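PDB 6WB6: transferrin from Manduca sexta, which binds and transports iron, holding a single ferric ion per molecule together with a carbonate anion. Local coordinates for residues R112-G117 and L208-H213; V122-P127 and E149-A154; T157-S162 and V218-V223; G166-D171 and S183-M188; M188-E193 and Y197-S202. All coordinates share one frame; numbering follows the deposited sequence.

Contact 1 (R112-G117 and L208-H213); sequences RSCHTG and LRCLAH. With CO3 (carbonate ion), chain G.
Cys114 and Cys210 are joined by a disulfide that ties strand 112-114 to helix 203-213. Followed outward from the strand, the side chain of Cys114 leaves the backbone in the direction of the helix. Its CB lies 3.5 Å from CB of Cys210, tight for two carbons but normal for the flanks of a disulfide. SG comes next, bonded to SG of Cys210 at 2.1 Å with a dihedral of -68° about the S-S bond. SG of Cys114 also packs against the next residue of the helix, 4.2 Å from CB of Leu211. The two ends reach the bond by different routes: SG of Cys114 stands beside its own backbone N (chi1 -55°), whereas SG of Cys210 is trans to its N (chi1 168°).

Beyond the disulfide, 112-117 also makes polar contacts. On the strand side facing away from the helix, OG of Ser113 and NE2 of His115 share a hydrogen bond of 2.9 Å, with the hydroxyl in the plane of the imidazole. ND1 is hydrogen-bonded to O of Gly123, so both ring nitrogens are engaged and the ring's rotation is fixed. Two residues past the cysteine, OG1 of Thr116 gives a hydrogen bond of 2.8 Å to O2 of the carbonate. That anion is also held by Arg120, Val122 and Gly123. Covalent linkage at Cys114 therefore sits only two residues from an anion ligand, which probably limits how far the loop carrying Thr116 can shift against helix 203-213.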
# COMPACT_ATOMS: atom_id res chain seq x y z
N ARG A 112 -5.46 -21.15 23.82
CA ARG A 112 -4.80 -19.86 23.80
C ARG A 112 -3.59 -19.94 22.87
O ARG A 112 -2.64 -20.68 23.14
CB ARG A 112 -4.38 -19.47 25.21
CG ARG A 112 -5.50 -19.49 26.25
CD ARG A 112 -4.96 -18.97 27.57
NE ARG A 112 -4.04 -19.95 28.15
CZ ARG A 112 -4.43 -21.03 28.80
NH1 ARG A 112 -5.73 -21.25 28.97
NH2 ARG A 112 -3.54 -21.88 29.29
N SER A 113 -3.62 -19.14 21.79
CA SER A 113 -2.73 -19.27 20.65
C SER A 113 -1.73 -18.13 20.58
O SER A 113 -2.08 -16.98 20.84
CB SER A 113 -3.52 -19.31 19.34
OG SER A 113 -4.20 -18.09 19.10
N CYS A 114 -0.49 -18.45 20.21
CA CYS A 114 0.61 -17.50 20.16
C CYS A 114 1.11 -17.38 18.73
O CYS A 114 1.65 -18.34 18.17
CB CYS A 114 1.75 -17.93 21.08
SG CYS A 114 1.30 -18.21 22.79
N HIS A 115 0.97 -16.19 18.17
CA HIS A 115 1.21 -15.95 16.76
C HIS A 115 2.36 -14.97 16.63
O HIS A 115 2.59 -14.13 17.51
CB HIS A 115 -0.04 -15.37 16.07
CG HIS A 115 -1.22 -16.29 16.09
ND1 HIS A 115 -1.56 -17.10 15.02
CD2 HIS A 115 -2.13 -16.55 17.06
CE1 HIS A 115 -2.61 -17.84 15.34
NE2 HIS A 115 -2.99 -17.51 16.56
N THR A 116 3.06 -15.06 15.51
CA THR A 116 4.11 -14.08 15.23
C THR A 116 3.52 -12.70 15.08
O THR A 116 3.95 -11.74 15.72
CB THR A 116 4.87 -14.48 13.98
OG1 THR A 116 3.96 -14.50 12.86
CG2 THR A 116 5.46 -15.83 14.16
N GLY A 117 2.51 -12.58 14.22
CA GLY A 117 1.86 -11.32 13.99
C GLY A 117 1.01 -11.42 12.76
O GLY A 117 1.10 -12.37 11.98
N LEU A 208 7.09 -18.15 21.09
CA LEU A 208 7.48 -19.22 22.00
C LEU A 208 7.52 -18.72 23.44
O LEU A 208 7.18 -19.47 24.36
CB LEU A 208 8.84 -19.81 21.57
CG LEU A 208 8.78 -20.46 20.17
CD1 LEU A 208 10.08 -20.46 19.44
CD2 LEU A 208 8.24 -21.87 20.29
N ARG A 209 7.88 -17.46 23.66
CA ARG A 209 7.77 -16.89 25.01
C ARG A 209 6.32 -16.80 25.45
O ARG A 209 5.99 -17.02 26.62
CB ARG A 209 8.42 -15.51 25.07
CG ARG A 209 9.91 -15.56 24.85
CD ARG A 209 10.56 -14.24 25.13
NE ARG A 209 10.19 -13.28 24.10
CZ ARG A 209 10.97 -12.91 23.09
NH1 ARG A 209 12.20 -13.41 22.95
NH2 ARG A 209 10.52 -12.03 22.21
N CYS A 210 5.43 -16.41 24.53
CA CYS A 210 4.01 -16.46 24.84
C CYS A 210 3.63 -17.86 25.29
O CYS A 210 2.92 -18.03 26.29
CB CYS A 210 3.21 -16.03 23.60
SG CYS A 210 1.44 -16.35 23.66
N LEU A 211 4.14 -18.87 24.61
CA LEU A 211 3.81 -20.26 24.94
C LEU A 211 4.48 -20.71 26.24
O LEU A 211 3.85 -21.36 27.09
CB LEU A 211 4.21 -21.15 23.76
CG LEU A 211 4.10 -22.69 23.92
CD1 LEU A 211 2.66 -23.12 23.86
CD2 LEU A 211 4.88 -23.44 22.87
N ALA A 212 5.75 -20.38 26.42
CA ALA A 212 6.51 -20.94 27.54
C ALA A 212 6.36 -20.13 28.82
O ALA A 212 6.50 -20.68 29.92
CB ALA A 212 8.00 -21.02 27.17
N HIS A 213 6.09 -18.83 28.69
CA HIS A 213 6.11 -17.89 29.79
C HIS A 213 4.79 -17.16 30.02
O HIS A 213 4.60 -16.60 31.11
CB HIS A 213 7.20 -16.83 29.55
CG HIS A 213 8.55 -17.42 29.29
ND1 HIS A 213 9.52 -16.75 28.58
CD2 HIS A 213 9.08 -18.62 29.62
CE1 HIS A 213 10.60 -17.51 28.49
NE2 HIS A 213 10.36 -18.65 29.11
C CO3 G . 6.23 -15.34 9.88
O1 CO3 G . 6.81 -14.20 10.10
O2 CO3 G . 5.17 -15.59 10.56
O3 CO3 G . 6.65 -16.21 9.02

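Contact 2 (V122-P127 and E149-A154); sequences VGYKIP and ENELKA. With CO3 (carbonate ion), chain G.
Tyr124 reaches Glu151 because its CG is trans to the backbone N (chi1 -169°), which sends the ring across the gap between the helices; the CA atoms of Tyr124 and Glu151, the nearest between 122-127 and 149-154, are 9.8 Å apart. Glu151 comes from the other side with CG beside its own N and the chain extended beyond it. The two side chains meet at about a right angle, and the ring and carboxylate planes are inclined by 61°.

OH of Tyr124 donates to OE1 of Glu151 over 2.8 Å. The phenol oxygen meets OE1 on its anti side, slightly out of the carboxylate plane, while OE1 itself lies at the edge of the ring. OH of Tyr124 also rests 3.9 Å from CD2 of Leu152, so the buried polar pair has an apolar flank. Glu151 has further partners: Lys148 forms a salt bridge to OE1, and OE2 has a salt bridge with Arg344 and a hydrogen bond with His346. This surplus of basic groups should favour an ionised carboxylate.

At the start of the same helical segment, the backbone holds the carbonate. N of Val122 points almost straight at O3 (3.0 Å, 175° at the hydrogen), and N of Gly123 is hydrogen-bonded to O2 at 3.1 Å in a more bent bond. CG2 of Val122 lies 3.3 Å from O2, lining the pocket beside these bonds. Backbone amides at a helix N-terminus holding the synergistic anion, supplemented by arginine and threonine side chains, are the classic anion site of the transferrin iron-binding cleft.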
# COMPACT_ATOMS: atom_id res chain seq x y z
N VAL A 122 4.31 -18.03 8.89
CA VAL A 122 4.13 -19.21 9.74
C VAL A 122 3.12 -18.91 10.83
O VAL A 122 2.42 -19.82 11.31
CB VAL A 122 5.47 -19.68 10.36
CG1 VAL A 122 6.51 -19.86 9.28
CG2 VAL A 122 5.97 -18.71 11.46
N GLY A 123 3.02 -17.66 11.23
CA GLY A 123 2.17 -17.34 12.35
C GLY A 123 0.77 -16.90 12.00
O GLY A 123 -0.03 -16.65 12.90
N TYR A 124 0.43 -16.82 10.71
CA TYR A 124 -0.90 -16.34 10.35
C TYR A 124 -1.46 -16.91 9.04
O TYR A 124 -2.48 -17.61 9.06
CB TYR A 124 -0.87 -14.83 10.30
CG TYR A 124 -2.19 -14.17 10.18
CD1 TYR A 124 -2.91 -13.82 11.32
CD2 TYR A 124 -2.73 -13.88 8.94
CE1 TYR A 124 -4.14 -13.17 11.22
CE2 TYR A 124 -3.97 -13.24 8.83
CZ TYR A 124 -4.67 -12.89 9.95
OH TYR A 124 -5.89 -12.25 9.81
N LYS A 125 -0.80 -16.59 7.92
CA LYS A 125 -1.29 -17.02 6.62
C LYS A 125 -1.29 -18.53 6.49
O LYS A 125 -2.24 -19.10 5.97
CB LYS A 125 -0.43 -16.41 5.51
CG LYS A 125 -0.37 -14.89 5.56
CD LYS A 125 0.23 -14.27 4.33
CE LYS A 125 1.74 -14.47 4.27
NZ LYS A 125 2.30 -13.94 2.96
N ILE A 126 -0.23 -19.19 6.94
CA ILE A 126 -0.18 -20.64 6.84
C ILE A 126 -1.24 -21.21 7.79
O ILE A 126 -2.12 -21.97 7.34
CB ILE A 126 1.25 -21.14 7.13
CG1 ILE A 126 2.16 -20.76 5.95
CG2 ILE A 126 1.30 -22.63 7.43
CD1 ILE A 126 3.55 -21.28 6.08
N PRO A 127 -1.24 -20.87 9.07
CA PRO A 127 -2.30 -21.42 9.93
C PRO A 127 -3.69 -21.21 9.36
O PRO A 127 -4.53 -22.12 9.41
CB PRO A 127 -2.08 -20.68 11.24
CG PRO A 127 -0.64 -20.47 11.31
CD PRO A 127 -0.21 -20.17 9.88
N GLU A 149 -11.78 -8.87 8.06
CA GLU A 149 -12.54 -9.04 9.29
C GLU A 149 -13.04 -10.47 9.45
O GLU A 149 -13.09 -10.98 10.57
CB GLU A 149 -13.73 -8.08 9.36
CG GLU A 149 -14.26 -8.04 10.79
CD GLU A 149 -15.34 -7.01 11.04
OE1 GLU A 149 -15.67 -6.24 10.12
OE2 GLU A 149 -15.86 -6.96 12.18
N ASN A 150 -13.37 -11.14 8.35
CA ASN A 150 -13.81 -12.52 8.46
C ASN A 150 -12.73 -13.40 9.12
O ASN A 150 -13.05 -14.24 9.96
CB ASN A 150 -14.21 -13.06 7.10
CG ASN A 150 -15.71 -12.88 6.81
OD1 ASN A 150 -16.55 -13.68 7.22
ND2 ASN A 150 -16.03 -11.80 6.12
N GLU A 151 -11.47 -13.19 8.76
CA GLU A 151 -10.35 -13.96 9.31
C GLU A 151 -10.19 -13.71 10.79
O GLU A 151 -9.96 -14.64 11.56
CB GLU A 151 -9.04 -13.57 8.63
CG GLU A 151 -8.97 -13.85 7.22
CD GLU A 151 -7.77 -13.19 6.55
OE1 GLU A 151 -6.94 -12.51 7.22
OE2 GLU A 151 -7.65 -13.39 5.33
N LEU A 152 -10.21 -12.44 11.17
CA LEU A 152 -10.03 -12.06 12.56
C LEU A 152 -11.20 -12.55 13.41
O LEU A 152 -11.01 -12.96 14.56
CB LEU A 152 -9.92 -10.54 12.66
CG LEU A 152 -8.72 -9.91 11.94
CD1 LEU A 152 -8.93 -8.41 11.68
CD2 LEU A 152 -7.45 -10.16 12.76
N LYS A 153 -12.41 -12.50 12.87
CA LYS A 153 -13.55 -13.07 13.57
C LYS A 153 -13.35 -14.56 13.73
O LYS A 153 -13.48 -15.10 14.83
CB LYS A 153 -14.84 -12.76 12.83
CG LYS A 153 -16.10 -13.27 13.52
CD LYS A 153 -17.34 -12.70 12.83
N ALA A 154 -12.94 -15.21 12.65
CA ALA A 154 -12.70 -16.65 12.68
C ALA A 154 -11.66 -16.99 13.75
O ALA A 154 -11.87 -17.89 14.56
CB ALA A 154 -12.26 -17.13 11.30
C CO3 G . 6.23 -15.34 9.88
O1 CO3 G . 6.81 -14.20 10.10
O2 CO3 G . 5.17 -15.59 10.56
O3 CO3 G . 6.65 -16.21 9.02

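Contact 3 (T157-S162 and V218-V223); sequences TFFAKS and VAFTKV
Phe159 and Phe220 approach from opposite directions and meet at their outer carbons, CZ of Phe159 standing 3.7 Å from CE2 of Phe220. Each ring is carried by a side chain whose CG lies beside the backbone N (chi1 -62° for Phe159 and -58° for Phe220), and both leave their backbones in the direction of the other segment. The ring centroids are 5.9 Å apart and the planes are inclined by 54°, an oblique pairing. CZ of Phe159 arrives at the edge of the Phe220 ring, near its plane.

Val218 and Phe158 add to the packing. CG1 of Val218 makes a looser contact with CE1 of Phe159 at 4.5 Å, while CG2 of Val218 lies over one face of the Phe220 ring, toward its rim, 3.9 Å above the plane. Phe158 sets CD2 over a face of the Phe159 ring. Outside the two segments, Phe159 packs on Leu131 and Phe220 on Pro127, both of helix 121-131.

Strands 112-114 and 161-163 are parallel neighbours joined through helices 121-131 and 147-158, a beta-alpha-beta type connection. Phe159 lies where it returns to the sheet, consistent with the family's PBP-like fold.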
# COMPACT_ATOMS: atom_id res chain seq x y z
N THR A 157 -12.97 -16.42 17.36
CA THR A 157 -13.99 -17.40 17.68
C THR A 157 -13.45 -18.82 17.83
O THR A 157 -14.07 -19.65 18.51
CB THR A 157 -15.06 -17.37 16.58
OG1 THR A 157 -15.85 -16.19 16.74
CG2 THR A 157 -15.94 -18.61 16.58
N PHE A 158 -12.32 -19.14 17.21
CA PHE A 158 -11.78 -20.50 17.28
C PHE A 158 -10.84 -20.65 18.47
O PHE A 158 -10.93 -21.61 19.24
CB PHE A 158 -11.05 -20.82 15.98
CG PHE A 158 -10.56 -22.25 15.84
CD1 PHE A 158 -11.43 -23.30 15.58
CD2 PHE A 158 -9.22 -22.54 15.89
CE1 PHE A 158 -10.97 -24.59 15.41
CE2 PHE A 158 -8.75 -23.84 15.71
CZ PHE A 158 -9.63 -24.85 15.47
N PHE A 159 -9.93 -19.70 18.63
CA PHE A 159 -9.04 -19.69 19.77
C PHE A 159 -9.72 -18.94 20.91
O PHE A 159 -10.54 -18.04 20.69
CB PHE A 159 -7.70 -19.06 19.39
CG PHE A 159 -6.96 -19.84 18.29
CD1 PHE A 159 -6.61 -21.17 18.49
CD2 PHE A 159 -6.62 -19.24 17.10
CE1 PHE A 159 -5.93 -21.89 17.50
CE2 PHE A 159 -5.95 -19.95 16.11
CZ PHE A 159 -5.59 -21.28 16.31
N ALA A 160 -9.43 -19.38 22.13
CA ALA A 160 -9.94 -18.71 23.32
C ALA A 160 -9.34 -17.33 23.44
O ALA A 160 -10.04 -16.34 23.67
CB ALA A 160 -9.61 -19.53 24.57
N LYS A 161 -8.02 -17.25 23.32
CA LYS A 161 -7.29 -16.01 23.34
C LYS A 161 -6.13 -16.19 22.37
O LYS A 161 -5.74 -17.31 22.05
CB LYS A 161 -6.76 -15.67 24.74
CG LYS A 161 -7.78 -15.56 25.82
CD LYS A 161 -7.13 -15.05 27.12
CE LYS A 161 -8.18 -14.56 28.10
NZ LYS A 161 -7.61 -14.42 29.45
N SER A 162 -5.59 -15.07 21.91
CA SER A 162 -4.42 -15.15 21.05
C SER A 162 -3.53 -13.94 21.30
O SER A 162 -3.87 -13.05 22.09
CB SER A 162 -4.81 -15.23 19.58
OG SER A 162 -5.88 -16.15 19.38
N VAL A 218 -0.60 -23.00 22.30
CA VAL A 218 -0.07 -23.36 21.00
C VAL A 218 0.66 -22.14 20.46
O VAL A 218 0.23 -21.01 20.67
CB VAL A 218 -1.19 -23.84 20.06
CG1 VAL A 218 -2.22 -22.75 19.86
CG2 VAL A 218 -0.62 -24.27 18.73
N ALA A 219 1.78 -22.38 19.78
CA ALA A 219 2.57 -21.31 19.17
C ALA A 219 2.74 -21.67 17.71
O ALA A 219 3.01 -22.83 17.39
CB ALA A 219 3.95 -21.16 19.84
N PHE A 220 2.50 -20.71 16.84
CA PHE A 220 2.76 -20.86 15.41
C PHE A 220 4.03 -20.08 15.09
O PHE A 220 4.06 -18.84 15.17
CB PHE A 220 1.57 -20.37 14.60
CG PHE A 220 0.28 -21.10 14.92
CD1 PHE A 220 0.05 -22.36 14.42
CD2 PHE A 220 -0.68 -20.53 15.73
CE1 PHE A 220 -1.12 -23.04 14.71
CE2 PHE A 220 -1.86 -21.22 16.03
CZ PHE A 220 -2.07 -22.47 15.52
N THR A 221 5.09 -20.78 14.71
CA THR A 221 6.34 -20.11 14.44
C THR A 221 7.12 -20.95 13.42
O THR A 221 6.54 -21.72 12.65
CB THR A 221 7.04 -19.86 15.78
OG1 THR A 221 8.25 -19.16 15.57
CG2 THR A 221 7.30 -21.19 16.54
N LYS A 222 8.44 -20.77 13.38
CA LYS A 222 9.27 -21.50 12.44
C LYS A 222 10.38 -22.22 13.19
O LYS A 222 10.70 -21.90 14.33
CB LYS A 222 9.86 -20.61 11.34
CG LYS A 222 10.85 -19.56 11.77
CD LYS A 222 11.45 -18.83 10.58
CE LYS A 222 12.14 -17.56 11.02
NZ LYS A 222 12.39 -16.60 9.89
N VAL A 223 10.98 -23.18 12.50
CA VAL A 223 11.85 -24.15 13.14
C VAL A 223 13.06 -23.47 13.75
O VAL A 223 13.46 -23.75 14.88
CB VAL A 223 12.29 -25.21 12.12
CG1 VAL A 223 13.43 -26.07 12.68
CG2 VAL A 223 11.11 -26.03 11.74

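Contact 4 (G166-D171 and S183-M188); sequences GKWSPD and SHLCSM
The contact's most distinctive feature is a sulfur-aromatic approach: SG of Cys186 lies 4.7 Å from the centroid of the six-membered ring of Trp168. It is 61° off the ring normal, so the approach is oblique. Its nearest ring atom is CZ2 at 3.6 Å. The sulfur belongs to the disulfide with Cys195, so a cross-link of the loop rests directly against the indole.

Leu185 meets the same far end of the ring, with CB 3.6 Å from CH2 of Trp168 and CD1 3.7 Å from that same carbon. CB and the CD1 branch of Leu185 thus both lie against CH2, while the sulfur takes its neighbour CZ2. CB of Trp168 points toward 183-188, and with chi1 -60° the benzo end of the indole meets Leu185 and Cys186. At the pyrrole end NE1 is hydrogen-bonded to O of Ile164, and Lys179 makes a cation-pi contact with the ring. Leu152 of helix 147-158 touches both Trp168 and Leu185.

Further along, OG of Ser169 accepts from N of Asp171 at 2.7 Å, an ST turn, and Asp171 stands at the N-cap of helix 172-181. Segment 166-171 leads into that helix and 183-188 follows it. Trp168 is buried between these two loops, against the Cys186-Cys195 disulfide, within the N-terminal transferrin-like domain.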
# COMPACT_ATOMS: atom_id res chain seq x y z
N GLY A 166 0.07 -6.15 15.22
CA GLY A 166 0.40 -5.55 13.94
C GLY A 166 -0.77 -4.79 13.37
O GLY A 166 -1.80 -4.58 14.02
N LYS A 167 -0.61 -4.38 12.12
CA LYS A 167 -1.62 -3.58 11.43
C LYS A 167 -2.61 -4.52 10.75
O LYS A 167 -2.36 -5.04 9.67
CB LYS A 167 -0.95 -2.64 10.43
CG LYS A 167 0.03 -1.64 11.03
CD LYS A 167 -0.40 -1.14 12.40
CE LYS A 167 0.11 0.27 12.70
NZ LYS A 167 1.53 0.30 13.15
N TRP A 168 -3.73 -4.76 11.43
CA TRP A 168 -4.78 -5.62 10.88
C TRP A 168 -5.48 -4.96 9.69
O TRP A 168 -5.91 -5.65 8.75
CB TRP A 168 -5.81 -5.90 11.96
CG TRP A 168 -5.34 -6.58 13.17
CD1 TRP A 168 -4.06 -6.96 13.48
CD2 TRP A 168 -6.16 -6.96 14.27
NE1 TRP A 168 -4.04 -7.57 14.70
CE2 TRP A 168 -5.32 -7.58 15.22
CE3 TRP A 168 -7.53 -6.85 14.55
CZ2 TRP A 168 -5.80 -8.07 16.43
CZ3 TRP A 168 -8.01 -7.32 15.73
CH2 TRP A 168 -7.15 -7.95 16.67
N SER A 169 -5.64 -3.65 9.75
CA SER A 169 -6.11 -2.86 8.63
C SER A 169 -5.10 -1.77 8.30
O SER A 169 -4.56 -1.15 9.22
CB SER A 169 -7.46 -2.20 8.92
OG SER A 169 -7.70 -1.17 7.97
N PRO A 170 -4.88 -1.48 7.02
CA PRO A 170 -4.11 -0.28 6.67
C PRO A 170 -4.80 1.01 7.04
O PRO A 170 -4.16 2.06 7.00
CB PRO A 170 -3.94 -0.40 5.15
CG PRO A 170 -5.19 -1.11 4.71
CD PRO A 170 -5.51 -2.09 5.83
N ASP A 171 -6.08 0.97 7.39
CA ASP A 171 -6.76 2.19 7.78
C ASP A 171 -6.69 2.32 9.29
O ASP A 171 -7.23 1.46 10.00
CB ASP A 171 -8.22 2.20 7.32
CG ASP A 171 -8.95 3.45 7.80
OD1 ASP A 171 -8.52 4.58 7.44
OD2 ASP A 171 -9.95 3.29 8.53
N SER A 183 -10.61 -7.97 20.71
CA SER A 183 -9.53 -7.81 21.68
C SER A 183 -8.94 -9.14 22.12
O SER A 183 -7.76 -9.20 22.49
CB SER A 183 -10.05 -7.04 22.89
OG SER A 183 -11.13 -7.75 23.44
N HIS A 184 -9.74 -10.21 22.10
CA HIS A 184 -9.23 -11.52 22.48
C HIS A 184 -7.98 -11.90 21.68
O HIS A 184 -7.14 -12.67 22.15
CB HIS A 184 -10.31 -12.59 22.26
CG HIS A 184 -11.25 -12.73 23.41
ND1 HIS A 184 -12.37 -13.54 23.36
CD2 HIS A 184 -11.24 -12.16 24.65
CE1 HIS A 184 -13.01 -13.46 24.52
NE2 HIS A 184 -12.35 -12.64 25.31
N LEU A 185 -7.84 -11.36 20.47
CA LEU A 185 -6.68 -11.65 19.64
C LEU A 185 -5.41 -11.00 20.15
O LEU A 185 -4.33 -11.27 19.60
CB LEU A 185 -6.98 -11.20 18.22
CG LEU A 185 -8.11 -12.00 17.55
CD1 LEU A 185 -8.42 -11.42 16.21
CD2 LEU A 185 -7.77 -13.45 17.40
N CYS A 186 -5.52 -10.14 21.16
CA CYS A 186 -4.40 -9.40 21.74
C CYS A 186 -4.16 -9.72 23.22
O CYS A 186 -3.24 -9.16 23.81
CB CYS A 186 -4.66 -7.89 21.58
SG CYS A 186 -5.06 -7.36 19.88
N SER A 187 -4.97 -10.61 23.82
CA SER A 187 -4.96 -10.84 25.27
C SER A 187 -3.75 -11.62 25.74
O SER A 187 -3.40 -11.54 26.92
CB SER A 187 -6.21 -11.61 25.70
OG SER A 187 -7.35 -11.06 25.11
N MET A 188 -3.13 -12.39 24.85
CA MET A 188 -1.91 -13.10 25.15
C MET A 188 -0.65 -12.26 24.93
O MET A 188 0.45 -12.71 25.27
CB MET A 188 -1.83 -14.36 24.30
CG MET A 188 -2.95 -15.37 24.54
SD MET A 188 -3.16 -15.84 26.28
CE MET A 188 -1.67 -16.79 26.55

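Contact 5 (M188-E193 and Y197-S202); sequences MCEHPE and YPDNYS
An Asx turn and a type I beta turn, both begun by Asp199, organise this meeting of two loop segments, and the Asp199 carboxylate also takes the amides of Glu190 and His191 across the contact. OD1 of Asp199 accepts N of Glu190 at 2.8 Å through its syn lone pair, and N of His191 meets OD2 of Asp199 at 2.8 Å on the syn side, 24° out of plane. The carboxylate is brought there by CG lying trans to the backbone N (chi1 -175°).

Within its own segment, OD1 of Asp199 accepts from N of Tyr201 at 2.8 Å on its anti side, while the turn from Asp199 to Ser202 is closed by a hydrogen bond from N of Ser202 to O of Asp199. That carbonyl oxygen takes a second bond, from OG of Ser202.

Glu190 answers in the other direction: its extended chain places OE1 2.8 Å from N of Asn200, which arrives from above the carboxylate plane. The bonds thus run both ways between the segments. With OE1 of Glu190 only 4.5 Å from OD1 of Asp199, the amide donors probably offset the nearness of like charges.

Tyr201 packs alongside the 188-190 backbone, CD2 lying 3.3 Å from N of Glu190, with C of Cys189 at the ring's edge.

Along the chain both segments belong to the loop between helices 172-181 and 203-213. Cys189 is linked to Cys163 at strand 161-163, Tyr201 packs on Arg209 and Cys210 of helix 203-213, and Asn200 O accepts from Arg209.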
# COMPACT_ATOMS: atom_id res chain seq x y z
N MET A 188 -3.13 -12.39 24.85
CA MET A 188 -1.91 -13.10 25.15
C MET A 188 -0.65 -12.26 24.93
O MET A 188 0.45 -12.71 25.27
CB MET A 188 -1.83 -14.36 24.30
CG MET A 188 -2.95 -15.37 24.54
SD MET A 188 -3.16 -15.84 26.28
CE MET A 188 -1.67 -16.79 26.55
N CYS A 189 -0.79 -11.05 24.40
CA CYS A 189 0.39 -10.24 24.10
C CYS A 189 0.96 -9.58 25.34
O CYS A 189 0.30 -9.44 26.38
CB CYS A 189 0.05 -9.15 23.10
SG CYS A 189 -0.63 -9.81 21.59
N GLU A 190 2.20 -9.11 25.20
CA GLU A 190 2.84 -8.42 26.31
C GLU A 190 2.08 -7.17 26.66
O GLU A 190 1.91 -6.85 27.83
CB GLU A 190 4.29 -8.08 25.98
CG GLU A 190 4.97 -7.32 27.09
CD GLU A 190 6.31 -6.74 26.70
OE1 GLU A 190 6.57 -6.48 25.49
OE2 GLU A 190 7.12 -6.56 27.63
N HIS A 191 1.60 -6.43 25.64
CA HIS A 191 0.82 -5.22 25.88
C HIS A 191 -0.46 -5.30 25.06
O HIS A 191 -0.48 -4.91 23.88
CB HIS A 191 1.66 -3.98 25.61
CG HIS A 191 2.60 -3.69 26.74
ND1 HIS A 191 3.81 -4.35 26.89
CD2 HIS A 191 2.48 -2.88 27.82
CE1 HIS A 191 4.40 -3.93 27.99
NE2 HIS A 191 3.62 -3.04 28.57
N PRO A 192 -1.54 -5.81 25.66
CA PRO A 192 -2.75 -6.10 24.87
C PRO A 192 -3.46 -4.87 24.33
O PRO A 192 -4.02 -4.94 23.24
CB PRO A 192 -3.63 -6.85 25.87
CG PRO A 192 -2.63 -7.50 26.82
CD PRO A 192 -1.61 -6.44 27.00
N GLU A 193 -3.48 -3.77 25.08
CA GLU A 193 -4.16 -2.58 24.58
C GLU A 193 -3.54 -2.08 23.28
O GLU A 193 -4.25 -1.59 22.40
CB GLU A 193 -4.13 -1.48 25.64
N TYR A 197 3.83 -4.22 17.36
CA TYR A 197 5.25 -4.30 17.61
C TYR A 197 5.72 -3.01 18.28
O TYR A 197 5.09 -1.95 18.12
CB TYR A 197 6.02 -4.51 16.30
CG TYR A 197 5.54 -5.69 15.51
CD1 TYR A 197 5.88 -6.96 15.89
CD2 TYR A 197 4.75 -5.52 14.39
CE1 TYR A 197 5.46 -8.03 15.19
CE2 TYR A 197 4.33 -6.59 13.67
CZ TYR A 197 4.69 -7.85 14.08
OH TYR A 197 4.30 -8.96 13.40
N PRO A 198 6.78 -3.07 19.09
CA PRO A 198 7.44 -4.25 19.68
C PRO A 198 6.57 -4.86 20.76
O PRO A 198 5.93 -4.14 21.50
CB PRO A 198 8.73 -3.70 20.30
CG PRO A 198 8.83 -2.26 19.84
CD PRO A 198 7.42 -1.82 19.53
N ASP A 199 6.57 -6.18 20.86
CA ASP A 199 5.81 -6.87 21.89
C ASP A 199 6.57 -8.15 22.20
O ASP A 199 6.72 -9.01 21.33
CB ASP A 199 4.39 -7.18 21.44
CG ASP A 199 3.55 -7.79 22.56
OD1 ASP A 199 3.78 -8.97 22.90
OD2 ASP A 199 2.68 -7.06 23.09
N ASN A 200 7.03 -8.27 23.43
CA ASN A 200 7.84 -9.41 23.80
C ASN A 200 7.19 -10.76 23.52
O ASN A 200 7.90 -11.78 23.54
CB ASN A 200 8.19 -9.35 25.27
CG ASN A 200 9.17 -10.40 25.63
OD1 ASN A 200 10.12 -10.62 24.90
ND2 ASN A 200 8.93 -11.08 26.73
N TYR A 201 5.89 -10.81 23.25
CA TYR A 201 5.19 -12.06 23.00
C TYR A 201 4.74 -12.21 21.54
O TYR A 201 3.87 -13.03 21.24
CB TYR A 201 4.00 -12.18 23.96
CG TYR A 201 4.44 -12.37 25.40
CD1 TYR A 201 5.58 -13.11 25.71
CD2 TYR A 201 3.75 -11.79 26.45
CE1 TYR A 201 5.99 -13.27 27.00
CE2 TYR A 201 4.15 -11.96 27.75
CZ TYR A 201 5.28 -12.70 28.01
OH TYR A 201 5.69 -12.86 29.30
N SER A 202 5.36 -11.46 20.62
CA SER A 202 5.03 -11.52 19.21
C SER A 202 6.29 -11.88 18.45
O SER A 202 7.38 -11.97 19.02
CB SER A 202 4.44 -10.19 18.71
OG SER A 202 5.41 -9.16 18.76

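Overall arrangement
All five contacts lie in the N-terminal half of the chain, within its first transferrin-like domain. Contacts 1 and 3 are the closest, with centres about 7 Å apart; they share the mixed sheet, where strand 112-114 pairs with 161-163 and 218-222, and their segments alternate along the chain. Helix 121-131 of contact 2 follows strand 112-114 in the chain; contact 2 shares helix 147-158 with contact 3 and meets contact 1 at the carbonate. Contacts 4 and 5 share Met188, have centres about 10 Å apart and are nested within the loops closed by contacts 1 and 3. Only contacts 1 and 2 touch the carbonate; contacts 3, 4 and 5 pack the sheet, helix 147-158 and the disulfide-bearing loop together.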